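Side-chain contacts in MTH0777 (PDB 1KJN), which is of unknown function, belongs to the DUF1890 family and folds as a Rossmann-like alpha/beta protein that pairs into a two-chain assembly: residues A9-G14 with H30-K35; I26-K31 with R151-K156; L107-D112 with V147-F152; E120-I125 with I133-A138. One frame throughout, in Å; residues are numbered along the deposited sequence.

Contact 1: residues A9-G14 with H30-K35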
loop_
_atom_site.group_PDB
_atom_site.type_symbol
_atom_site.label_atom_id
_atom_site.label_comp_id
_atom_site.label_asym_id
_atom_site.label_seq_id
_atom_site.Cartn_x
_atom_site.Cartn_y
_atom_site.Cartn_z
ATOM N N ALA A 9 15.986 -13.960 0.211
ATOM C CA ALA A 9 15.163 -13.791 -0.964
ATOM C C ALA A 9 15.209 -12.343 -1.418
ATOM O O ALA A 9 15.376 -11.427 -0.609
ATOM C CB ALA A 9 13.744 -14.221 -0.685
ATOM N N LEU A 10 15.182 -12.152 -2.731
ATOM C CA LEU A 10 15.188 -10.804 -3.292
ATOM C C LEU A 10 13.855 -10.605 -3.992
ATOM O O LEU A 10 13.410 -11.461 -4.768
ATOM C CB LEU A 10 16.336 -10.602 -4.290
ATOM C CG LEU A 10 16.419 -9.232 -4.972
ATOM C CD1 LEU A 10 16.707 -8.167 -3.925
ATOM C CD2 LEU A 10 17.510 -9.243 -6.054
HETATM N N MSE A 11 13.225 -9.472 -3.694
HETATM C CA MSE A 11 11.932 -9.116 -4.255
HETATM C C MSE A 11 12.082 -7.859 -5.101
HETATM O O MSE A 11 12.476 -6.800 -4.594
HETATM C CB MSE A 11 10.920 -8.891 -3.123
HETATM C CG MSE A 11 9.514 -8.572 -3.624
HETATM SE SE MSE A 11 8.167 -8.604 -2.202
HETATM C CE MSE A 11 8.249 -10.487 -1.800
ATOM N N VAL A 12 11.709 -7.966 -6.371
ATOM C CA VAL A 12 11.837 -6.853 -7.324
ATOM C C VAL A 12 10.478 -6.249 -7.629
ATOM O O VAL A 12 9.541 -6.979 -7.964
ATOM C CB VAL A 12 12.464 -7.340 -8.651
ATOM C CG1 VAL A 12 12.625 -6.187 -9.639
ATOM C CG2 VAL A 12 13.804 -8.008 -8.369
ATOM N N LEU A 13 10.381 -4.921 -7.528
ATOM C CA LEU A 13 9.120 -4.231 -7.791
ATOM C C LEU A 13 9.173 -3.319 -9.013
ATOM O O LEU A 13 10.218 -2.749 -9.342
ATOM C CB LEU A 13 8.677 -3.410 -6.569
ATOM C CG LEU A 13 8.705 -4.108 -5.208
ATOM C CD1 LEU A 13 8.235 -3.131 -4.129
ATOM C CD2 LEU A 13 7.829 -5.347 -5.217
ATOM N N GLY A 14 8.018 -3.170 -9.658
ATOM C CA GLY A 14 7.908 -2.324 -10.829
ATOM C C GLY A 14 7.400 -0.941 -10.457
ATOM O O GLY A 14 7.180 -0.658 -9.272
ATOM N N HIS A 30 6.160 -11.009 3.818
ATOM C CA HIS A 30 5.795 -11.543 5.107
ATOM C C HIS A 30 5.666 -13.054 4.981
ATOM O O HIS A 30 6.055 -13.777 5.890
ATOM C CB HIS A 30 4.477 -10.961 5.589
ATOM C CG HIS A 30 3.955 -11.610 6.830
ATOM N ND1 HIS A 30 2.830 -12.413 6.834
ATOM C CD2 HIS A 30 4.379 -11.551 8.117
ATOM C CE1 HIS A 30 2.584 -12.811 8.067
ATOM N NE2 HIS A 30 3.511 -12.302 8.867
ATOM N N LYS A 31 5.101 -13.531 3.873
ATOM C CA LYS A 31 4.957 -14.974 3.676
ATOM C C LYS A 31 6.332 -15.632 3.666
ATOM O O LYS A 31 6.529 -16.681 4.278
ATOM C CB LYS A 31 4.250 -15.274 2.358
ATOM C CG LYS A 31 2.807 -14.832 2.325
ATOM C CD LYS A 31 1.937 -15.656 3.280
ATOM C CE LYS A 31 1.506 -16.969 2.656
ATOM N NZ LYS A 31 0.528 -17.679 3.539
ATOM N N LEU A 32 7.286 -14.992 2.991
ATOM C CA LEU A 32 8.629 -15.516 2.884
ATOM C C LEU A 32 9.350 -15.517 4.223
ATOM O O LEU A 32 10.050 -16.478 4.541
ATOM C CB LEU A 32 9.422 -14.745 1.810
ATOM C CG LEU A 32 8.969 -15.010 0.368
ATOM C CD1 LEU A 32 9.686 -14.106 -0.623
ATOM C CD2 LEU A 32 9.208 -16.464 0.014
ATOM N N LYS A 33 9.161 -14.461 5.014
ATOM C CA LYS A 33 9.789 -14.360 6.333
ATOM C C LYS A 33 9.215 -15.414 7.274
ATOM O O LYS A 33 9.864 -15.825 8.230
ATOM C CB LYS A 33 9.587 -12.966 6.943
ATOM C CG LYS A 33 10.458 -11.881 6.298
ATOM C CD LYS A 33 10.115 -10.484 6.812
ATOM C CE LYS A 33 10.410 -10.315 8.310
ATOM N NZ LYS A 33 11.816 -10.702 8.674
ATOM N N LYS A 34 7.972 -15.797 7.011
ATOM C CA LYS A 34 7.270 -16.801 7.783
ATOM C C LYS A 34 7.979 -18.124 7.499
ATOM O O LYS A 34 8.000 -19.021 8.344
ATOM C CB LYS A 34 5.815 -16.872 7.308
ATOM C CG LYS A 34 4.783 -17.164 8.367
ATOM C CD LYS A 34 4.682 -16.042 9.379
ATOM C CE LYS A 34 3.641 -16.391 10.439
ATOM N NZ LYS A 34 3.805 -15.585 11.681
ATOM N N LYS A 35 8.548 -18.242 6.300
ATOM C CA LYS A 35 9.278 -19.449 5.917
ATOM C C LYS A 35 10.762 -19.425 6.339
ATOM O O LYS A 35 11.513 -20.332 5.992
ATOM C CB LYS A 35 9.169 -19.682 4.406
ATOM C CG LYS A 35 7.799 -20.126 3.918
ATOM C CD LYS A 35 7.798 -20.143 2.401
ATOM C CE LYS A 35 6.530 -20.727 1.830
ATOM N NZ LYS A 35 6.474 -22.193 2.062
#
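Ala-9 and Met-11 meet Leu-32 in a small, wholly apolar strand-to-helix contact inside the first beta-alpha-beta unit, which runs through strand 8-12, helix 21-34 and strand 38-43. The geometry is that of one methyl group received by two. Leu-32 CD1 lies 4.1 Å from Ala-9 CB and also 4.1 Å from Met-11 CE, while these two carbons are well separated from each other. Ala-9 and Met-11, two residues apart on the strand, both direct CB toward the helix, and Leu-32 directs its own CB back toward the strand. Ala-9 meets the methyl with CB alone. Met-11, a selenomethionine, bridges more distance: its chain runs extended through CG and SE and then bends at the last torsion (chi3 -66°), which turns CE toward the leucine as the two side chains cross obliquely. No hydrogen bond joins the segments, and all three touching residues are buried. Around them, Phe-37 packs on both Ala-9 and Leu-32, Met-11 also rests on Ala-25 and Thr-28 of the same helix, and the strand is hydrogen-bonded to strand 38-43 through Thr-40 and to strand 81-86 through Phe-81 and Ala-83.

Contact 2: residues I26-K31 with R151-K156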
loop_
_atom_site.group_PDB
_atom_site.type_symbol
_atom_site.label_atom_id
_atom_site.label_comp_id
_atom_site.label_asym_id
_atom_site.label_seq_id
_atom_site.Cartn_x
_atom_site.Cartn_y
_atom_site.Cartn_z
ATOM N N ILE A 26 4.447 -6.460 0.217
ATOM C CA ILE A 26 4.639 -6.599 1.648
ATOM C C ILE A 26 4.031 -7.924 2.123
ATOM O O ILE A 26 4.596 -8.582 2.994
ATOM C CB ILE A 26 3.983 -5.404 2.409
ATOM C CG1 ILE A 26 4.674 -4.085 2.039
ATOM C CG2 ILE A 26 4.029 -5.625 3.916
ATOM C CD1 ILE A 26 4.045 -2.872 2.727
ATOM N N TYR A 27 2.874 -8.292 1.564
ATOM C CA TYR A 27 2.198 -9.539 1.921
ATOM C C TYR A 27 3.073 -10.751 1.564
ATOM O O TYR A 27 3.231 -11.666 2.360
ATOM C CB TYR A 27 0.852 -9.657 1.194
ATOM C CG TYR A 27 0.075 -10.902 1.580
ATOM C CD1 TYR A 27 0.128 -12.060 0.794
ATOM C CD2 TYR A 27 -0.689 -10.936 2.749
ATOM C CE1 TYR A 27 -0.565 -13.235 1.176
ATOM C CE2 TYR A 27 -1.391 -12.092 3.134
ATOM C CZ TYR A 27 -1.324 -13.235 2.348
ATOM O OH TYR A 27 -2.041 -14.350 2.709
ATOM N N THR A 28 3.642 -10.735 0.364
ATOM C CA THR A 28 4.498 -11.818 -0.108
ATOM C C THR A 28 5.775 -11.887 0.732
ATOM O O THR A 28 6.189 -12.974 1.116
ATOM C CB THR A 28 4.856 -11.623 -1.582
ATOM O OG1 THR A 28 3.652 -11.400 -2.320
ATOM C CG2 THR A 28 5.577 -12.870 -2.159
ATOM N N SER A 29 6.353 -10.731 1.071
ATOM C CA SER A 29 7.576 -10.706 1.878
ATOM C C SER A 29 7.330 -11.296 3.269
ATOM O O SER A 29 8.184 -11.984 3.835
ATOM C CB SER A 29 8.136 -9.291 2.001
ATOM O OG SER A 29 9.252 -9.264 2.885
ATOM N N HIS A 30 6.160 -11.009 3.818
ATOM C CA HIS A 30 5.795 -11.543 5.107
ATOM C C HIS A 30 5.666 -13.054 4.981
ATOM O O HIS A 30 6.055 -13.777 5.890
ATOM C CB HIS A 30 4.477 -10.961 5.589
ATOM C CG HIS A 30 3.955 -11.610 6.830
ATOM N ND1 HIS A 30 2.830 -12.413 6.834
ATOM C CD2 HIS A 30 4.379 -11.551 8.117
ATOM C CE1 HIS A 30 2.584 -12.811 8.067
ATOM N NE2 HIS A 30 3.511 -12.302 8.867
ATOM N N LYS A 31 5.101 -13.531 3.873
ATOM C CA LYS A 31 4.957 -14.974 3.676
ATOM C C LYS A 31 6.332 -15.632 3.666
ATOM O O LYS A 31 6.529 -16.681 4.278
ATOM C CB LYS A 31 4.250 -15.274 2.358
ATOM C CG LYS A 31 2.807 -14.832 2.325
ATOM C CD LYS A 31 1.937 -15.656 3.280
ATOM C CE LYS A 31 1.506 -16.969 2.656
ATOM N NZ LYS A 31 0.528 -17.679 3.539
ATOM N N ARG A 151 -1.489 -20.018 -2.336
ATOM C CA ARG A 151 -1.398 -21.371 -2.882
ATOM C C ARG A 151 0.032 -21.742 -3.239
ATOM O O ARG A 151 0.532 -22.796 -2.838
ATOM C CB ARG A 151 -2.330 -21.526 -4.088
ATOM C CG ARG A 151 -3.806 -21.298 -3.730
ATOM C CD ARG A 151 -4.763 -21.956 -4.727
ATOM N NE ARG A 151 -6.173 -21.841 -4.334
ATOM C CZ ARG A 151 -6.677 -22.183 -3.147
ATOM N NH1 ARG A 151 -5.893 -22.673 -2.195
ATOM N NH2 ARG A 151 -7.976 -22.032 -2.909
ATOM N N PHE A 152 0.694 -20.852 -3.971
ATOM C CA PHE A 152 2.081 -21.056 -4.352
ATOM C C PHE A 152 2.921 -21.268 -3.090
ATOM O O PHE A 152 3.739 -22.173 -3.030
ATOM C CB PHE A 152 2.597 -19.817 -5.093
ATOM C CG PHE A 152 4.079 -19.847 -5.366
ATOM C CD1 PHE A 152 4.569 -20.432 -6.515
ATOM C CD2 PHE A 152 4.976 -19.302 -4.458
ATOM C CE1 PHE A 152 5.942 -20.483 -6.771
ATOM C CE2 PHE A 152 6.353 -19.343 -4.697
ATOM C CZ PHE A 152 6.835 -19.938 -5.862
HETATM N N MSE A 153 2.686 -20.438 -2.076
HETATM C CA MSE A 153 3.437 -20.495 -0.825
HETATM C C MSE A 153 3.219 -21.727 0.052
HETATM O O MSE A 153 4.085 -22.089 0.840
HETATM C CB MSE A 153 3.169 -19.245 0.004
HETATM C CG MSE A 153 3.736 -17.966 -0.581
HETATM SE SE MSE A 153 5.666 -17.931 -0.542
HETATM C CE MSE A 153 5.922 -16.291 -1.533
ATOM N N GLU A 154 2.039 -22.333 -0.009
ATOM C CA GLU A 154 1.809 -23.504 0.823
ATOM C C GLU A 154 2.614 -24.725 0.346
ATOM O O GLU A 154 2.453 -25.815 0.884
ATOM C CB GLU A 154 0.310 -23.813 0.946
ATOM C CG GLU A 154 -0.374 -24.104 -0.361
ATOM C CD GLU A 154 -1.880 -24.307 -0.237
ATOM O OE1 GLU A 154 -2.434 -25.171 -0.948
ATOM O OE2 GLU A 154 -2.521 -23.603 0.560
ATOM N N GLU A 155 3.552 -24.519 -0.582
ATOM C CA GLU A 155 4.323 -25.644 -1.124
ATOM C C GLU A 155 5.641 -25.424 -1.880
ATOM O O GLU A 155 6.362 -26.415 -2.103
ATOM C CB GLU A 155 3.404 -26.429 -2.072
ATOM C CG GLU A 155 2.685 -25.558 -3.125
ATOM C CD GLU A 155 1.508 -26.273 -3.775
ATOM O OE1 GLU A 155 1.700 -27.431 -4.196
ATOM O OE2 GLU A 155 0.384 -25.711 -3.826
ATOM N N LYS A 156 5.990 -24.180 -2.237
ATOM C CA LYS A 156 7.199 -23.961 -3.074
ATOM C C LYS A 156 8.612 -23.480 -2.570
ATOM O O LYS A 156 9.583 -24.273 -2.548
ATOM C CB LYS A 156 6.801 -23.166 -4.338
ATOM C CG LYS A 156 5.468 -23.626 -5.019
ATOM C CD LYS A 156 5.569 -24.932 -5.810
ATOM C CE LYS A 156 4.172 -25.484 -6.211
ATOM N NZ LYS A 156 3.214 -24.489 -6.813
#
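Lys-31 and Met-153 are the nearest pair of CA atoms, 7.3 Å from Lys-31 CA to Met-153 CA, where helix 21-34 runs beside the last turn of helix 143-153. Met-153, a selenomethionine, fills the gap and carries most of the contact. Its methyl presses against Thr-28, with Met-153 CE only 3.5 Å from Thr-28 CG2, tighter than ordinary van der Waals contact, and the two side chains meet at about a right angle. Nearer its root the same chain is touched by Lys-31 at two points: Lys-31 CE comes within 3.9 Å of Met-153 CB, and Lys-31 CB within 4.0 Å of Met-153 CG. Bends at chi2 and chi3 (-68° and -83°) bring Lys-31 CE back beside Met-153 CB, so that CB and CE of the lysine do the touching. In the Rossmann-like fold, with strand order 3-2-1-4-5-6, these are the first and the last helix of the chain, side by side in the layer on one face of the parallel sheet. Thr-28 OG1 is hydrogen-bonded to Leu-24 O within its helix, which leaves CG2 as the branch offered to the methionine. Lys-31 NZ makes a long, weak ion pair with Asp-150 OD1, an atom that is also hydrogen-bonded to Tyr-27 OH. Glu-154 is the first residue to leave helical geometry, and just before it Met-153 O is hydrogen-bonded to Lys-35 NZ, whose positive charge is likely to suit the carboxyl end of a helix.

Contact 3: residues L107-D112 with V147-F152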
loop_
_atom_site.group_PDB
_atom_site.type_symbol
_atom_site.label_atom_id
_atom_site.label_comp_id
_atom_site.label_asym_id
_atom_site.label_seq_id
_atom_site.Cartn_x
_atom_site.Cartn_y
_atom_site.Cartn_z
ATOM N N LEU A 107 10.213 -16.375 -9.346
ATOM C CA LEU A 107 8.774 -16.221 -9.441
ATOM C C LEU A 107 8.368 -14.889 -10.028
ATOM O O LEU A 107 8.807 -13.829 -9.569
ATOM C CB LEU A 107 8.125 -16.381 -8.060
ATOM C CG LEU A 107 6.628 -16.059 -7.991
ATOM C CD1 LEU A 107 5.836 -17.040 -8.848
ATOM C CD2 LEU A 107 6.133 -16.071 -6.550
ATOM N N ALA A 108 7.527 -14.952 -11.055
ATOM C CA ALA A 108 7.021 -13.752 -11.697
ATOM C C ALA A 108 5.567 -13.604 -11.309
ATOM O O ALA A 108 4.805 -14.564 -11.413
ATOM C CB ALA A 108 7.134 -13.864 -13.172
ATOM N N ILE A 109 5.191 -12.412 -10.840
ATOM C CA ILE A 109 3.808 -12.121 -10.454
ATOM C C ILE A 109 3.366 -11.031 -11.442
ATOM O O ILE A 109 3.764 -9.856 -11.353
ATOM C CB ILE A 109 3.731 -11.663 -8.983
ATOM C CG1 ILE A 109 4.075 -12.849 -8.069
ATOM C CG2 ILE A 109 2.336 -11.103 -8.644
ATOM C CD1 ILE A 109 4.237 -12.512 -6.599
ATOM N N ILE A 110 2.635 -11.480 -12.452
ATOM C CA ILE A 110 2.162 -10.640 -13.537
ATOM C C ILE A 110 0.737 -10.163 -13.353
ATOM O O ILE A 110 -0.160 -10.961 -13.096
ATOM C CB ILE A 110 2.297 -11.402 -14.866
ATOM C CG1 ILE A 110 3.770 -11.796 -15.061
ATOM C CG2 ILE A 110 1.724 -10.575 -16.024
ATOM C CD1 ILE A 110 4.056 -12.644 -16.288
ATOM N N PHE A 111 0.530 -8.858 -13.520
ATOM C CA PHE A 111 -0.796 -8.298 -13.350
ATOM C C PHE A 111 -1.080 -7.053 -14.164
ATOM O O PHE A 111 -0.214 -6.207 -14.376
ATOM C CB PHE A 111 -1.073 -8.021 -11.869
ATOM C CG PHE A 111 -0.163 -6.996 -11.259
ATOM C CD1 PHE A 111 1.155 -7.321 -10.929
ATOM C CD2 PHE A 111 -0.612 -5.698 -11.038
ATOM C CE1 PHE A 111 2.019 -6.363 -10.389
ATOM C CE2 PHE A 111 0.239 -4.732 -10.502
ATOM C CZ PHE A 111 1.560 -5.064 -10.175
ATOM N N ASP A 112 -2.328 -6.965 -14.611
ATOM C CA ASP A 112 -2.853 -5.852 -15.381
ATOM C C ASP A 112 -4.338 -6.195 -15.565
ATOM O O ASP A 112 -4.717 -7.367 -15.504
ATOM C CB ASP A 112 -2.144 -5.755 -16.737
ATOM C CG ASP A 112 -2.483 -4.473 -17.477
ATOM O OD1 ASP A 112 -1.704 -3.509 -17.383
ATOM O OD2 ASP A 112 -3.528 -4.429 -18.149
ATOM N N VAL A 147 -4.808 -14.884 -3.204
ATOM C CA VAL A 147 -5.151 -16.301 -3.095
ATOM C C VAL A 147 -4.150 -17.148 -3.882
ATOM O O VAL A 147 -3.676 -18.181 -3.405
ATOM C CB VAL A 147 -6.573 -16.586 -3.628
ATOM C CG1 VAL A 147 -6.843 -18.070 -3.592
ATOM C CG2 VAL A 147 -7.594 -15.859 -2.783
ATOM N N ARG A 148 -3.842 -16.722 -5.099
ATOM C CA ARG A 148 -2.869 -17.463 -5.895
ATOM C C ARG A 148 -1.470 -17.455 -5.259
ATOM O O ARG A 148 -0.738 -18.421 -5.399
ATOM C CB ARG A 148 -2.852 -16.947 -7.331
ATOM C CG ARG A 148 -4.112 -17.346 -8.059
ATOM C CD ARG A 148 -4.402 -16.508 -9.291
ATOM N NE ARG A 148 -5.847 -16.303 -9.367
ATOM C CZ ARG A 148 -6.487 -15.664 -10.341
ATOM N NH1 ARG A 148 -5.814 -15.145 -11.356
ATOM N NH2 ARG A 148 -7.814 -15.576 -10.306
ATOM N N ILE A 149 -1.120 -16.391 -4.526
ATOM C CA ILE A 149 0.175 -16.335 -3.845
ATOM C C ILE A 149 0.141 -17.281 -2.639
ATOM O O ILE A 149 1.124 -17.965 -2.351
ATOM C CB ILE A 149 0.539 -14.887 -3.379
ATOM C CG1 ILE A 149 0.934 -14.038 -4.590
ATOM C CG2 ILE A 149 1.691 -14.905 -2.360
ATOM C CD1 ILE A 149 0.883 -12.555 -4.325
ATOM N N ASP A 150 -0.979 -17.310 -1.917
ATOM C CA ASP A 150 -1.102 -18.216 -0.766
ATOM C C ASP A 150 -0.885 -19.665 -1.202
ATOM O O ASP A 150 -0.202 -20.438 -0.516
ATOM C CB ASP A 150 -2.493 -18.126 -0.138
ATOM C CG ASP A 150 -2.629 -16.963 0.810
ATOM O OD1 ASP A 150 -1.594 -16.494 1.351
ATOM O OD2 ASP A 150 -3.768 -16.530 1.027
ATOM N N ARG A 151 -1.489 -20.018 -2.336
ATOM C CA ARG A 151 -1.398 -21.371 -2.882
ATOM C C ARG A 151 0.032 -21.742 -3.239
ATOM O O ARG A 151 0.532 -22.796 -2.838
ATOM C CB ARG A 151 -2.330 -21.526 -4.088
ATOM C CG ARG A 151 -3.806 -21.298 -3.730
ATOM C CD ARG A 151 -4.763 -21.956 -4.727
ATOM N NE ARG A 151 -6.173 -21.841 -4.334
ATOM C CZ ARG A 151 -6.677 -22.183 -3.147
ATOM N NH1 ARG A 151 -5.893 -22.673 -2.195
ATOM N NH2 ARG A 151 -7.976 -22.032 -2.909
ATOM N N PHE A 152 0.694 -20.852 -3.971
ATOM C CA PHE A 152 2.081 -21.056 -4.352
ATOM C C PHE A 152 2.921 -21.268 -3.090
ATOM O O PHE A 152 3.739 -22.173 -3.030
ATOM C CB PHE A 152 2.597 -19.817 -5.093
ATOM C CG PHE A 152 4.079 -19.847 -5.366
ATOM C CD1 PHE A 152 4.569 -20.432 -6.515
ATOM C CD2 PHE A 152 4.976 -19.302 -4.458
ATOM C CE1 PHE A 152 5.942 -20.483 -6.771
ATOM C CE2 PHE A 152 6.353 -19.343 -4.697
ATOM C CZ PHE A 152 6.835 -19.938 -5.862
#
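Leu-107 and Phe-152 form the tight end of this strand-to-helix contact. The leucine comes down on the face of the ring: Leu-107 CD2 stands 4.0 Å from the Phe-152 ring centroid and 19° off the ring normal, which meets the geometry of a CH-pi interaction. Its nearest ring atom is Phe-152 CE2, 3.8 Å away, and the second methyl, Leu-107 CD1, approaches Phe-152 CE1 at 4.0 Å. With chi1 172° the ring of Phe-152 swings away from its own backbone N and reaches down to the sheet. A turn earlier on the helix, Ile-149 meets Ile-109 through the ends of both chains, Ile-149 CD1 to Ile-109 CD1 at 4.1 Å, the two crossing at about a right angle. The solvent side of the helix is different: Val-147, Arg-148 and Arg-151 are exposed and do not touch residues 107-112. Polar groups there look elsewhere, Arg-148 NH1 to Ala-135 O and Asp-150 OD2 to Arg-146 NE. Phe-81 packs on both Leu-107 and Phe-152. Replacing the ring of Phe-152 by an alanine's methyl would probably leave Leu-107 CD2 without the face it rests on and open a gap between helix 143-153 and the sheet. No hydrogen bond crosses between the segments, which implies that between them the attraction is apolar packing plus the CH-pi contact.

Contact 4: residues E120-I125 with I133-A138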
loop_
_atom_site.group_PDB
_atom_site.type_symbol
_atom_site.label_atom_id
_atom_site.label_comp_id
_atom_site.label_asym_id
_atom_site.label_seq_id
_atom_site.Cartn_x
_atom_site.Cartn_y
_atom_site.Cartn_z
ATOM N N GLU A 120 0.838 -10.942 -23.288
ATOM C CA GLU A 120 2.140 -10.546 -23.816
ATOM C C GLU A 120 3.210 -10.687 -22.737
ATOM O O GLU A 120 4.283 -11.232 -22.983
ATOM C CB GLU A 120 2.099 -9.099 -24.291
ATOM C CG GLU A 120 0.985 -8.798 -25.284
ATOM C CD GLU A 120 0.773 -7.300 -25.514
ATOM O OE1 GLU A 120 1.010 -6.494 -24.581
ATOM O OE2 GLU A 120 0.350 -6.929 -26.631
ATOM N N LEU A 121 2.905 -10.212 -21.533
ATOM C CA LEU A 121 3.848 -10.292 -20.419
ATOM C C LEU A 121 4.115 -11.746 -20.035
ATOM O O LEU A 121 5.252 -12.141 -19.793
ATOM C CB LEU A 121 3.323 -9.484 -19.229
ATOM C CG LEU A 121 3.378 -7.972 -19.444
ATOM C CD1 LEU A 121 2.567 -7.243 -18.390
ATOM C CD2 LEU A 121 4.808 -7.507 -19.427
ATOM N N VAL A 122 3.065 -12.553 -20.044
ATOM C CA VAL A 122 3.181 -13.967 -19.717
ATOM C C VAL A 122 4.062 -14.652 -20.754
ATOM O O VAL A 122 5.005 -15.360 -20.396
ATOM C CB VAL A 122 1.786 -14.640 -19.655
ATOM C CG1 VAL A 122 1.909 -16.154 -19.663
ATOM C CG2 VAL A 122 1.038 -14.178 -18.401
ATOM N N ASN A 123 3.794 -14.399 -22.033
ATOM C CA ASN A 123 4.588 -15.016 -23.104
ATOM C C ASN A 123 6.047 -14.605 -23.009
ATOM O O ASN A 123 6.945 -15.442 -23.105
ATOM C CB ASN A 123 4.033 -14.644 -24.475
ATOM C CG ASN A 123 2.692 -15.270 -24.736
ATOM O OD1 ASN A 123 2.400 -16.354 -24.237
ATOM N ND2 ASN A 123 1.856 -14.584 -25.508
ATOM N N GLU A 124 6.266 -13.320 -22.749
ATOM C CA GLU A 124 7.603 -12.768 -22.624
ATOM C C GLU A 124 8.440 -13.479 -21.557
ATOM O O GLU A 124 9.584 -13.864 -21.815
ATOM C CB GLU A 124 7.522 -11.270 -22.331
ATOM C CG GLU A 124 8.863 -10.608 -22.023
ATOM C CD GLU A 124 9.826 -10.607 -23.202
ATOM O OE1 GLU A 124 9.914 -11.610 -23.937
ATOM O OE2 GLU A 124 10.510 -9.586 -23.384
ATOM N N ILE A 125 7.869 -13.657 -20.368
ATOM C CA ILE A 125 8.556 -14.332 -19.274
ATOM C C ILE A 125 8.819 -15.804 -19.613
ATOM O O ILE A 125 9.879 -16.329 -19.285
ATOM C CB ILE A 125 7.749 -14.237 -17.950
ATOM C CG1 ILE A 125 7.644 -12.773 -17.489
ATOM C CG2 ILE A 125 8.381 -15.112 -16.878
ATOM C CD1 ILE A 125 8.994 -12.113 -17.115
ATOM N N ILE A 133 5.127 -18.832 -12.780
ATOM C CA ILE A 133 4.312 -17.655 -13.049
ATOM C C ILE A 133 2.941 -17.586 -12.363
ATOM O O ILE A 133 2.176 -18.561 -12.350
ATOM C CB ILE A 133 4.079 -17.523 -14.575
ATOM C CG1 ILE A 133 5.420 -17.403 -15.304
ATOM C CG2 ILE A 133 3.179 -16.324 -14.884
ATOM C CD1 ILE A 133 5.314 -17.478 -16.814
ATOM N N ILE A 134 2.651 -16.427 -11.778
ATOM C CA ILE A 134 1.349 -16.157 -11.160
ATOM C C ILE A 134 0.831 -14.954 -11.923
ATOM O O ILE A 134 1.497 -13.910 -11.969
ATOM C CB ILE A 134 1.450 -15.776 -9.668
ATOM C CG1 ILE A 134 1.728 -17.016 -8.825
ATOM C CG2 ILE A 134 0.125 -15.153 -9.190
ATOM C CD1 ILE A 134 1.959 -16.700 -7.371
ATOM N N ALA A 135 -0.318 -15.098 -12.564
ATOM C CA ALA A 135 -0.879 -13.991 -13.320
ATOM C C ALA A 135 -2.351 -13.758 -13.009
ATOM O O ALA A 135 -3.100 -14.702 -12.731
ATOM C CB ALA A 135 -0.676 -14.221 -14.806
ATOM N N ALA A 136 -2.759 -12.493 -13.023
ATOM C CA ALA A 136 -4.153 -12.135 -12.753
ATOM C C ALA A 136 -4.511 -10.720 -13.208
ATOM O O ALA A 136 -3.675 -9.806 -13.202
ATOM C CB ALA A 136 -4.467 -12.306 -11.273
ATOM N N ARG A 137 -5.759 -10.564 -13.629
ATOM C CA ARG A 137 -6.293 -9.283 -14.068
ATOM C C ARG A 137 -6.719 -8.539 -12.799
ATOM O O ARG A 137 -7.848 -8.682 -12.326
ATOM C CB ARG A 137 -7.504 -9.502 -14.992
ATOM C CG ARG A 137 -7.170 -10.132 -16.348
ATOM C CD ARG A 137 -8.419 -10.645 -17.100
ATOM N NE ARG A 137 -8.960 -11.864 -16.493
ATOM C CZ ARG A 137 -10.178 -11.983 -15.971
ATOM N NH1 ARG A 137 -11.025 -10.955 -15.975
ATOM N NH2 ARG A 137 -10.538 -13.130 -15.404
ATOM N N ALA A 138 -5.807 -7.763 -12.229
ATOM C CA ALA A 138 -6.121 -7.034 -11.008
ATOM C C ALA A 138 -5.511 -5.645 -10.982
ATOM O O ALA A 138 -4.347 -5.452 -11.355
ATOM C CB ALA A 138 -5.647 -7.833 -9.772
#
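The 2.9 Å backbone hydrogen bond from Glu-124 N to Glu-120 O, the shortest within the two segments, belongs to the helical turns from which Val-122 and Ile-125 meet Ala-135 and Ile-133. Helix 120-125 and strand 133-136 run almost exactly antiparallel, 172° between their directions, with axes 10.1 Å apart. This places the contact in the beta-alpha-beta unit of strand 105-111, helix 115-128 and strand 132-136, at the edge strand of the sheet as formed by this chain. Two touches carry it. Val-122 CG2 meets Ala-135 CB at 4.0 Å, one methyl against another. Ile-133 sends its longer branch toward the helix, extended at chi2 (171°), and Ile-133 CD1 reaches Ile-125 CG2 at 3.9 Å; the same methyl passes near the backbone oxygen of Val-122. Ile-125 answers with its short branch, while its longer one leads away from the strand. Ile-110 of the neighbouring strand packs on Val-122, Ile-125 and Ile-133 alike. Ile-125 is buried, but Val-122, Ile-133 and Ala-135 keep some exposure. With aliphatic carbons as its main partners and no hydrogen bond between the segments, the contact implies apolar, partly buried packing at the edge strand.

From the N terminus, contact 1 closes first, turning the chain back within its first strand-helix pair. Its helical segment overlaps the one from which contact 2 starts, sharing His-30 and Lys-31; the loop of contact 2 then spans most of the chain before closing at the C-terminal helix. Contact 3 opens late inside that loop and ends on the same helix, sharing Arg-151 and Phe-152 with contact 2. Contact 4 is nested within contact 3. Contacts 1, 2 and 3 thus link strand 8-12, helix 21-34, helix 143-153 and strand 105-111 on one face of the sheet, whereas contact 4 lays helix 115-128 on the other.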